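Major capsid protein P2 (Pseudoalteromonas phage pm2, PDB 2VVF) forms the outer shell of the phage as its major capsid protein, assembling as homotrimers of double jelly-roll subunits. Local coordinates at residues G26-V31 against M103-T108; E50-L55 against V109-C114; T139-L144 against G262-N267. One frame throughout, in Å; residues are numbered along the deposited sequence.

Interaction 1: residues G26-V31 against M103-T108; sequences GQTYEV and MFALGT. With CA (calcium ion), chain G.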
loop_
_atom_site.group_PDB
_atom_site.type_symbol
_atom_site.label_atom_id
_atom_site.label_comp_id
_atom_site.label_asym_id
_atom_site.label_seq_id
_atom_site.Cartn_x
_atom_site.Cartn_y
_atom_site.Cartn_z
ATOM N N GLY A 26 -20.511 0.670 25.047
ATOM C CA GLY A 26 -21.468 1.360 24.191
ATOM C C GLY A 26 -21.019 1.475 22.738
ATOM O O GLY A 26 -21.806 1.242 21.821
ATOM N N GLN A 27 -19.761 1.853 22.529
ATOM C CA GLN A 27 -19.239 2.038 21.177
ATOM C C GLN A 27 -18.217 0.990 20.753
ATOM O O GLN A 27 -18.042 -0.031 21.416
ATOM C CB GLN A 27 -18.651 3.444 21.015
ATOM C CG GLN A 27 -19.460 4.537 21.699
ATOM C CD GLN A 27 -20.384 5.266 20.739
ATOM O OE1 GLN A 27 -21.006 4.653 19.872
ATOM N NE2 GLN A 27 -20.478 6.581 20.893
ATOM N N THR A 28 -17.549 1.257 19.635
ATOM C CA THR A 28 -16.541 0.356 19.090
ATOM C C THR A 28 -15.153 0.984 19.176
ATOM O O THR A 28 -14.961 2.139 18.800
ATOM C CB THR A 28 -16.870 -0.024 17.636
ATOM O OG1 THR A 28 -18.056 -0.828 17.605
ATOM C CG2 THR A 28 -15.717 -0.792 17.008
ATOM N N TYR A 29 -14.187 0.214 19.668
ATOM C CA TYR A 29 -12.812 0.687 19.781
ATOM C C TYR A 29 -11.971 0.107 18.651
ATOM O O TYR A 29 -11.677 -1.089 18.635
ATOM C CB TYR A 29 -12.212 0.286 21.131
ATOM C CG TYR A 29 -12.839 0.983 22.315
ATOM C CD1 TYR A 29 -12.357 2.207 22.762
ATOM C CD2 TYR A 29 -13.918 0.420 22.984
ATOM C CE1 TYR A 29 -12.933 2.850 23.842
ATOM C CE2 TYR A 29 -14.498 1.053 24.067
ATOM C CZ TYR A 29 -14.003 2.268 24.492
ATOM O OH TYR A 29 -14.577 2.904 25.568
ATOM N N GLU A 30 -11.589 0.957 17.706
ATOM C CA GLU A 30 -10.775 0.523 16.580
ATOM C C GLU A 30 -9.301 0.495 16.966
ATOM O O GLU A 30 -8.578 -0.450 16.640
ATOM C CB GLU A 30 -10.986 1.454 15.387
ATOM C CG GLU A 30 -12.445 1.715 15.062
ATOM C CD GLU A 30 -12.633 2.341 13.695
ATOM O OE1 GLU A 30 -11.667 2.937 13.177
ATOM O OE2 GLU A 30 -13.747 2.239 13.141
ATOM N N VAL A 31 -8.863 1.539 17.664
ATOM C CA VAL A 31 -7.479 1.645 18.111
ATOM C C VAL A 31 -7.397 2.359 19.454
ATOM O O VAL A 31 -8.166 3.282 19.728
ATOM C CB VAL A 31 -6.589 2.356 17.070
ATOM C CG1 VAL A 31 -5.129 2.283 17.484
ATOM C CG2 VAL A 31 -6.789 1.756 15.687
ATOM N N MET A 103 -13.643 -5.270 10.555
ATOM C CA MET A 103 -14.319 -6.421 11.142
ATOM C C MET A 103 -13.636 -6.926 12.411
ATOM O O MET A 103 -14.195 -7.741 13.144
ATOM C CB MET A 103 -14.446 -7.546 10.113
ATOM C CG MET A 103 -13.998 -8.910 10.607
ATOM S SD MET A 103 -14.236 -10.194 9.354
ATOM C CE MET A 103 -12.768 -11.188 9.604
ATOM N N PHE A 104 -12.432 -6.427 12.677
ATOM C CA PHE A 104 -11.679 -6.839 13.858
ATOM C C PHE A 104 -11.787 -5.835 14.999
ATOM O O PHE A 104 -11.260 -6.067 16.088
ATOM C CB PHE A 104 -10.211 -7.072 13.505
ATOM C CG PHE A 104 -9.977 -8.300 12.675
ATOM C CD1 PHE A 104 -9.734 -9.522 13.276
ATOM C CD2 PHE A 104 -10.004 -8.233 11.293
ATOM C CE1 PHE A 104 -9.521 -10.654 12.514
ATOM C CE2 PHE A 104 -9.789 -9.361 10.526
ATOM C CZ PHE A 104 -9.546 -10.572 11.136
ATOM N N ALA A 105 -12.471 -4.722 14.748
ATOM C CA ALA A 105 -12.641 -3.685 15.759
ATOM C C ALA A 105 -13.265 -4.246 17.034
ATOM O O ALA A 105 -14.052 -5.195 16.988
ATOM C CB ALA A 105 -13.476 -2.537 15.214
ATOM N N LEU A 106 -12.914 -3.653 18.171
ATOM C CA LEU A 106 -13.431 -4.100 19.457
ATOM C C LEU A 106 -14.791 -3.496 19.792
ATOM O O LEU A 106 -14.874 -2.464 20.461
ATOM C CB LEU A 106 -12.433 -3.792 20.574
ATOM C CG LEU A 106 -12.878 -4.131 21.998
ATOM C CD1 LEU A 106 -13.325 -5.582 22.086
ATOM C CD2 LEU A 106 -11.759 -3.849 22.985
ATOM N N GLY A 107 -15.854 -4.153 19.340
ATOM C CA GLY A 107 -17.208 -3.703 19.637
ATOM C C GLY A 107 -17.475 -4.029 21.100
ATOM O O GLY A 107 -16.957 -5.018 21.620
ATOM N N THR A 108 -18.264 -3.193 21.769
ATOM C CA THR A 108 -18.557 -3.400 23.184
ATOM C C THR A 108 -20.039 -3.607 23.488
ATOM O O THR A 108 -20.413 -3.862 24.634
ATOM C CB THR A 108 -17.959 -2.280 24.054
ATOM O OG1 THR A 108 -18.640 -1.050 23.784
ATOM C CG2 THR A 108 -16.476 -2.110 23.760
HETATM CA CA CA G . -15.343 -7.117 15.956
#
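Thr108 OG1 holds the chain around the start of strand 28-37 by two bonds: it gives its proton to Gln27 O at 2.6 Å, in the carbonyl plane and on a lone pair, and at the same time accepts from Gly26 N at 2.8 Å. The hydroxyl sits between the backbone N and carbonyl carbon of its own residue (chi1 68°), a rotation that sends the CG2 methyl to the edge of the Tyr29 ring, in the ring plane and 3.7 Å from Tyr29 CD2. Next along, Tyr29 and Leu106 form an antiparallel hydrogen-bonded pair: Tyr29 N reaches Leu106 O at 2.9 Å, almost straight at 177°, and the return bond runs from Leu106 N to Tyr29 O. This joins strands 28-37 and 106-107 in one sheet of the N-terminal jelly roll. On the sheet face that carries Thr28, its CG2 methyl presses against Ala105 CB at 3.4 Å, while Thr28 OG1 looks elsewhere, to Val137 O and Thr139 OG1. An inverse gamma turn centred on Leu106 brings Gly107 N back to Ala105 O in a weak bond; that same Ala105 O binds the calcium ion at 2.5 Å, together with Pro141 O and Trp143 O. Farther out, Tyr29 OH is held by Pro24 O, and Glu30 makes a salt bridge with Arg2.

Interaction 2: residues E50-L55 against V109-C114; sequences ELDGRL and VGLTTC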
loop_
_atom_site.group_PDB
_atom_site.type_symbol
_atom_site.label_atom_id
_atom_site.label_comp_id
_atom_site.label_asym_id
_atom_site.label_seq_id
_atom_site.Cartn_x
_atom_site.Cartn_y
_atom_site.Cartn_z
ATOM N N GLU A 50 -9.476 -7.992 28.752
ATOM C CA GLU A 50 -10.596 -8.777 29.256
ATOM C C GLU A 50 -11.969 -8.241 28.874
ATOM O O GLU A 50 -12.255 -7.053 29.025
ATOM C CB GLU A 50 -10.500 -8.933 30.774
ATOM C CG GLU A 50 -9.141 -9.404 31.262
ATOM C CD GLU A 50 -9.102 -9.594 32.761
ATOM O OE1 GLU A 50 -10.005 -9.075 33.450
ATOM O OE2 GLU A 50 -8.170 -10.266 33.252
ATOM N N LEU A 51 -12.819 -9.144 28.400
ATOM C CA LEU A 51 -14.186 -8.809 28.028
ATOM C C LEU A 51 -15.117 -9.566 28.965
ATOM O O LEU A 51 -15.186 -10.796 28.921
ATOM C CB LEU A 51 -14.464 -9.227 26.582
ATOM C CG LEU A 51 -13.571 -8.646 25.481
ATOM C CD1 LEU A 51 -14.266 -8.743 24.131
ATOM C CD2 LEU A 51 -13.192 -7.206 25.790
ATOM N N ASP A 52 -15.803 -8.836 29.837
ATOM C CA ASP A 52 -16.713 -9.452 30.797
ATOM C C ASP A 52 -15.963 -10.333 31.796
ATOM O O ASP A 52 -16.489 -11.341 32.265
ATOM C CB ASP A 52 -17.794 -10.265 30.076
ATOM C CG ASP A 52 -18.988 -9.421 29.673
ATOM O OD1 ASP A 52 -18.946 -8.190 29.881
ATOM O OD2 ASP A 52 -19.972 -9.985 29.148
ATOM N N GLY A 53 -14.731 -9.944 32.113
ATOM C CA GLY A 53 -13.915 -10.682 33.071
ATOM C C GLY A 53 -13.116 -11.824 32.449
ATOM O O GLY A 53 -12.233 -12.390 33.092
ATOM N N ARG A 54 -13.424 -12.165 31.201
ATOM C CA ARG A 54 -12.730 -13.249 30.510
ATOM C C ARG A 54 -11.549 -12.735 29.692
ATOM O O ARG A 54 -11.560 -11.600 29.217
ATOM C CB ARG A 54 -13.701 -14.020 29.617
ATOM C CG ARG A 54 -15.104 -14.142 30.195
ATOM C CD ARG A 54 -16.081 -14.683 29.169
ATOM N NE ARG A 54 -15.730 -16.036 28.747
ATOM C CZ ARG A 54 -15.965 -17.125 29.469
ATOM N NH1 ARG A 54 -16.555 -17.027 30.652
ATOM N NH2 ARG A 54 -15.611 -18.316 29.006
ATOM N N LEU A 55 -10.538 -13.579 29.518
ATOM C CA LEU A 55 -9.343 -13.193 28.776
ATOM C C LEU A 55 -9.517 -13.282 27.265
ATOM O O LEU A 55 -9.974 -14.297 26.740
ATOM C CB LEU A 55 -8.142 -14.037 29.202
ATOM C CG LEU A 55 -6.886 -13.851 28.345
ATOM C CD1 LEU A 55 -6.148 -12.578 28.736
ATOM C CD2 LEU A 55 -5.972 -15.060 28.447
ATOM N N VAL A 109 -20.880 -3.502 22.466
ATOM C CA VAL A 109 -22.318 -3.671 22.648
ATOM C C VAL A 109 -22.675 -5.025 23.257
ATOM O O VAL A 109 -22.274 -6.070 22.746
ATOM C CB VAL A 109 -23.090 -3.417 21.343
ATOM C CG1 VAL A 109 -24.502 -3.970 21.446
ATOM C CG2 VAL A 109 -23.111 -1.931 21.021
ATOM N N GLY A 110 -23.437 -4.996 24.349
ATOM C CA GLY A 110 -23.862 -6.215 25.031
ATOM C C GLY A 110 -22.883 -6.618 26.130
ATOM O O GLY A 110 -23.143 -7.541 26.903
ATOM N N LEU A 111 -21.757 -5.916 26.190
ATOM C CA LEU A 111 -20.720 -6.189 27.181
ATOM C C LEU A 111 -21.056 -5.566 28.532
ATOM O O LEU A 111 -21.773 -4.570 28.608
ATOM C CB LEU A 111 -19.369 -5.646 26.698
ATOM C CG LEU A 111 -18.586 -6.534 25.729
ATOM C CD1 LEU A 111 -17.375 -6.084 25.465
ATOM C CD2 LEU A 111 -18.156 -7.665 26.318
ATOM N N THR A 112 -20.514 -6.151 29.595
ATOM C CA THR A 112 -20.717 -5.633 30.943
ATOM C C THR A 112 -19.445 -4.920 31.389
ATOM O O THR A 112 -19.497 -3.926 32.117
ATOM C CB THR A 112 -21.118 -6.745 31.928
ATOM O OG1 THR A 112 -22.344 -7.349 31.498
ATOM C CG2 THR A 112 -21.298 -6.174 33.329
ATOM N N THR A 113 -18.305 -5.426 30.928
ATOM C CA THR A 113 -17.015 -4.831 31.247
ATOM C C THR A 113 -15.982 -5.048 30.146
ATOM O O THR A 113 -15.896 -6.126 29.556
ATOM C CB THR A 113 -16.477 -5.304 32.614
ATOM O OG1 THR A 113 -16.109 -6.688 32.539
ATOM C CG2 THR A 113 -17.521 -5.113 33.698
ATOM N N CYS A 114 -15.200 -4.009 29.882
ATOM C CA CYS A 114 -14.123 -4.064 28.902
ATOM C C CYS A 114 -12.896 -3.469 29.580
ATOM O O CYS A 114 -12.875 -2.286 29.921
ATOM C CB CYS A 114 -14.482 -3.271 27.645
ATOM S SG CYS A 114 -13.641 -3.852 26.153
#
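Asp52 OD1 is gripped by two consecutive backbone amides, those of Thr112 and Thr113. Thr112 N approaches at 2.6 Å on the syn lone pair of OD1, the side of the other carboxylate oxygen, whereas Thr113 N, 3.0 Å from Asp52 OD1, comes nearly along the C-O axis. Two donors from different directions hold the carboxylate in place and tie the loop of 109-114 to the turn that follows strand 44-51. The Asp52 backbone adds a third bond in the opposite sense: Asp52 N donates to Thr113 O at 2.7 Å with an N-H...O angle of 164°. Thr113 OG1 meanwhile lies against Asp52 CA at 3.3 Å.

The turn that presents Asp52 is the end of a beta hairpin. Residues 51 to 54 make a type I' turn between strands 44-51 and 54-59, and the positive phi of Asp52 and Gly53 belongs to that turn. Strand 114-120 lies on the other side of strand 44-51 in the four-stranded sheet of the N-terminal jelly roll, where Leu51 and Cys114 form an antiparallel non-hydrogen-bonded pair. Their side chains share one face: Leu51 CD2 touches Cys114 SG at 3.4 Å. Leu111 completes this apolar patch, its CD2 lying 4.0 Å from Leu51 CB and also over a face of the Asp52 carboxylate, 3.7 Å from Asp52 OD1. With CG anti to its carbonyl carbon (chi1 -82°), Leu111 swings its branch towards the turn. Beyond this shell, the Trp264 side chain packs on both Leu51 and Asp52. The second carboxylate oxygen, Asp52 OD2, has a long, weak ion pair with Arg266, whose NH1 is hydrogen-bonded to Gly110 O.

Interaction 3: residues T139-L144 against G262-N267; sequences TAPSWL and GVWSRN. With CA (calcium ion), chain G.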
loop_
_atom_site.group_PDB
_atom_site.type_symbol
_atom_site.label_atom_id
_atom_site.label_comp_id
_atom_site.label_asym_id
_atom_site.label_seq_id
_atom_site.Cartn_x
_atom_site.Cartn_y
_atom_site.Cartn_z
ATOM N N THR A 139 -20.866 -1.844 18.111
ATOM C CA THR A 139 -21.101 -3.145 17.494
ATOM C C THR A 139 -20.805 -4.201 18.551
ATOM O O THR A 139 -20.136 -3.916 19.545
ATOM C CB THR A 139 -20.201 -3.362 16.257
ATOM O OG1 THR A 139 -18.832 -3.484 16.670
ATOM C CG2 THR A 139 -20.333 -2.206 15.282
ATOM N N ALA A 140 -21.295 -5.417 18.339
ATOM C CA ALA A 140 -21.021 -6.500 19.277
ATOM C C ALA A 140 -19.533 -6.814 19.174
ATOM O O ALA A 140 -18.890 -6.424 18.200
ATOM C CB ALA A 140 -21.847 -7.726 18.924
ATOM N N PRO A 141 -18.984 -7.492 20.179
ATOM C CA PRO A 141 -17.572 -7.852 20.160
ATOM C C PRO A 141 -17.248 -8.543 18.836
ATOM O O PRO A 141 -16.280 -8.193 18.164
ATOM C CB PRO A 141 -17.458 -8.829 21.328
ATOM C CG PRO A 141 -18.473 -8.335 22.310
ATOM C CD PRO A 141 -19.571 -7.651 21.522
ATOM N N SER A 142 -18.099 -9.488 18.447
ATOM C CA SER A 142 -17.953 -10.194 17.177
ATOM C C SER A 142 -16.543 -10.734 16.917
ATOM O O SER A 142 -15.876 -11.224 17.830
ATOM C CB SER A 142 -18.408 -9.293 16.026
ATOM O OG SER A 142 -18.248 -9.933 14.774
ATOM N N TRP A 143 -16.108 -10.662 15.662
ATOM C CA TRP A 143 -14.788 -11.152 15.265
ATOM C C TRP A 143 -13.661 -10.376 15.939
ATOM O O TRP A 143 -13.520 -9.171 15.740
ATOM C CB TRP A 143 -14.628 -11.100 13.743
ATOM C CG TRP A 143 -14.896 -12.412 13.078
ATOM C CD1 TRP A 143 -16.089 -12.849 12.577
ATOM C CD2 TRP A 143 -13.964 -13.483 12.885
ATOM N NE1 TRP A 143 -15.953 -14.122 12.074
ATOM C CE2 TRP A 143 -14.659 -14.534 12.254
ATOM C CE3 TRP A 143 -12.607 -13.648 13.174
ATOM C CZ2 TRP A 143 -14.042 -15.733 11.907
ATOM C CZ3 TRP A 143 -11.997 -14.842 12.832
ATOM C CH2 TRP A 143 -12.714 -15.868 12.203
ATOM N N LEU A 144 -12.855 -11.080 16.726
ATOM C CA LEU A 144 -11.746 -10.461 17.442
ATOM C C LEU A 144 -10.482 -11.307 17.336
ATOM O O LEU A 144 -10.549 -12.515 17.114
ATOM C CB LEU A 144 -12.112 -10.298 18.921
ATOM C CG LEU A 144 -12.591 -8.934 19.426
ATOM C CD1 LEU A 144 -13.207 -8.114 18.311
ATOM C CD2 LEU A 144 -13.574 -9.109 20.573
ATOM N N GLY A 262 -11.872 -15.477 15.929
ATOM C CA GLY A 262 -13.213 -16.037 15.990
ATOM C C GLY A 262 -14.193 -15.022 16.572
ATOM O O GLY A 262 -13.789 -13.995 17.098
ATOM N N VAL A 263 -15.480 -15.309 16.449
ATOM C CA VAL A 263 -16.549 -14.473 16.980
ATOM C C VAL A 263 -16.550 -14.674 18.483
ATOM O O VAL A 263 -16.737 -15.789 18.985
ATOM C CB VAL A 263 -17.932 -14.844 16.367
ATOM C CG1 VAL A 263 -19.039 -14.056 17.003
ATOM C CG2 VAL A 263 -17.928 -14.692 14.846
ATOM N N TRP A 264 -16.302 -13.584 19.193
ATOM C CA TRP A 264 -16.257 -13.630 20.639
ATOM C C TRP A 264 -17.557 -14.149 21.231
ATOM O O TRP A 264 -18.649 -13.743 20.832
ATOM C CB TRP A 264 -15.919 -12.258 21.217
ATOM C CG TRP A 264 -15.688 -12.293 22.696
ATOM C CD1 TRP A 264 -14.529 -12.624 23.338
ATOM C CD2 TRP A 264 -16.651 -12.020 23.724
ATOM N NE1 TRP A 264 -14.706 -12.558 24.700
ATOM C CE2 TRP A 264 -15.999 -12.189 24.963
ATOM C CE3 TRP A 264 -17.998 -11.640 23.715
ATOM C CZ2 TRP A 264 -16.648 -11.991 26.180
ATOM C CZ3 TRP A 264 -18.640 -11.446 24.926
ATOM C CH2 TRP A 264 -17.965 -11.623 26.141
ATOM N N SER A 265 -17.423 -15.052 22.194
ATOM C CA SER A 265 -18.573 -15.634 22.871
ATOM C C SER A 265 -18.380 -15.560 24.380
ATOM O O SER A 265 -17.282 -15.799 24.889
ATOM C CB SER A 265 -18.779 -17.086 22.436
ATOM O OG SER A 265 -19.844 -17.683 23.155
ATOM N N ARG A 266 -19.456 -15.216 25.083
ATOM C CA ARG A 266 -19.436 -15.086 26.535
ATOM C C ARG A 266 -18.960 -16.362 27.221
ATOM O O ARG A 266 -18.478 -16.326 28.353
ATOM C CB ARG A 266 -20.826 -14.714 27.055
ATOM C CG ARG A 266 -21.269 -13.306 26.702
ATOM C CD ARG A 266 -22.550 -12.936 27.439
ATOM N NE ARG A 266 -22.977 -11.570 27.152
ATOM C CZ ARG A 266 -24.163 -11.250 26.643
ATOM N NH1 ARG A 266 -24.468 -9.979 26.416
ATOM N NH2 ARG A 266 -25.044 -12.200 26.360
ATOM N N ASN A 267 -19.120 -17.494 26.541
ATOM C CA ASN A 267 -18.709 -18.774 27.100
ATOM C C ASN A 267 -17.783 -19.505 26.137
ATOM O O ASN A 267 -17.752 -20.736 26.105
ATOM C CB ASN A 267 -19.930 -19.642 27.406
ATOM C CG ASN A 267 -21.123 -18.829 27.874
ATOM O OD1 ASN A 267 -21.386 -17.737 27.366
ATOM N ND2 ASN A 267 -21.851 -19.357 28.851
HETATM CA CA CA G . -15.343 -7.117 15.956
HETATM O O HOH W 1 -20.082 -11.143 19.985
#
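The C-terminal jelly roll begins and ends side by side, and the pairing of Trp143 with Val263 and of Leu144 with Gly262 marks where its first strand, 143-154, meets its last, 252-263. The two run antiparallel. Leu144 N donates to Gly262 O at 3.1 Å, the return bond from Gly262 N to Leu144 O is weak, and Trp264 N extends the pairing by one residue, bonding Ser142 O at 2.8 Å in a nearly straight line (177°).

Trp143 lays its indole across the partner strand. Gly262 CA stands over one face in a CH-pi contact, 3.7 Å from the centroid of the six-membered ring of Trp143 and 16° off its normal; Val263 N lies above the same indole, so that backbone atoms of the partner strand line this face. The Val263 side chain crosses Trp143 at about a right angle, its CG2 methyl 3.5 Å from Trp143 NE1.

The same segment, 139-144, supplies two ligands of a calcium site, an example of a metal held by backbone carbonyls. Pro141 O binds the ion at 2.6 Å and Trp143 O binds the calcium at 2.8 Å, with Ala105 O as the third protein ligand. Pro141 is itself backed by Trp264, whose CG, anti to the backbone N (chi1 -173°), carries the indole to the proline ring: Pro141 CG rests 3.6 Å from Trp264 CE3. The Trp264 and Leu144 side chains lie side by side, pointing the same way, with Leu144 CD2 against Trp264 CB. A water links the two segments, accepting from Ser142 N at 3.0 Å and donating to Trp264 O. The Trp264 side chain also touches Arg54 and Leu56 of strand 54-59, in the N-terminal jelly roll.

The three contacts form a cluster, with centres 10 to 12 Å apart, on one side of the chain's centre. Interactions 1 and 2 lie in the two facing sheets of the N-terminal jelly roll; their segments alternate along the chain, and Leu106 CD1 packs on Leu51 CD1 between the sheets. Interaction 3 comes later, in the C-terminal jelly roll, after both have closed. It is tied to interaction 1 by the shared calcium ion and to interaction 2 by a backbone hydrogen bond between Val109 N and Thr139 O. The cluster therefore lies at the junction of the two rolls, where metal, backbone and side chains together join both halves of the capsid subunit.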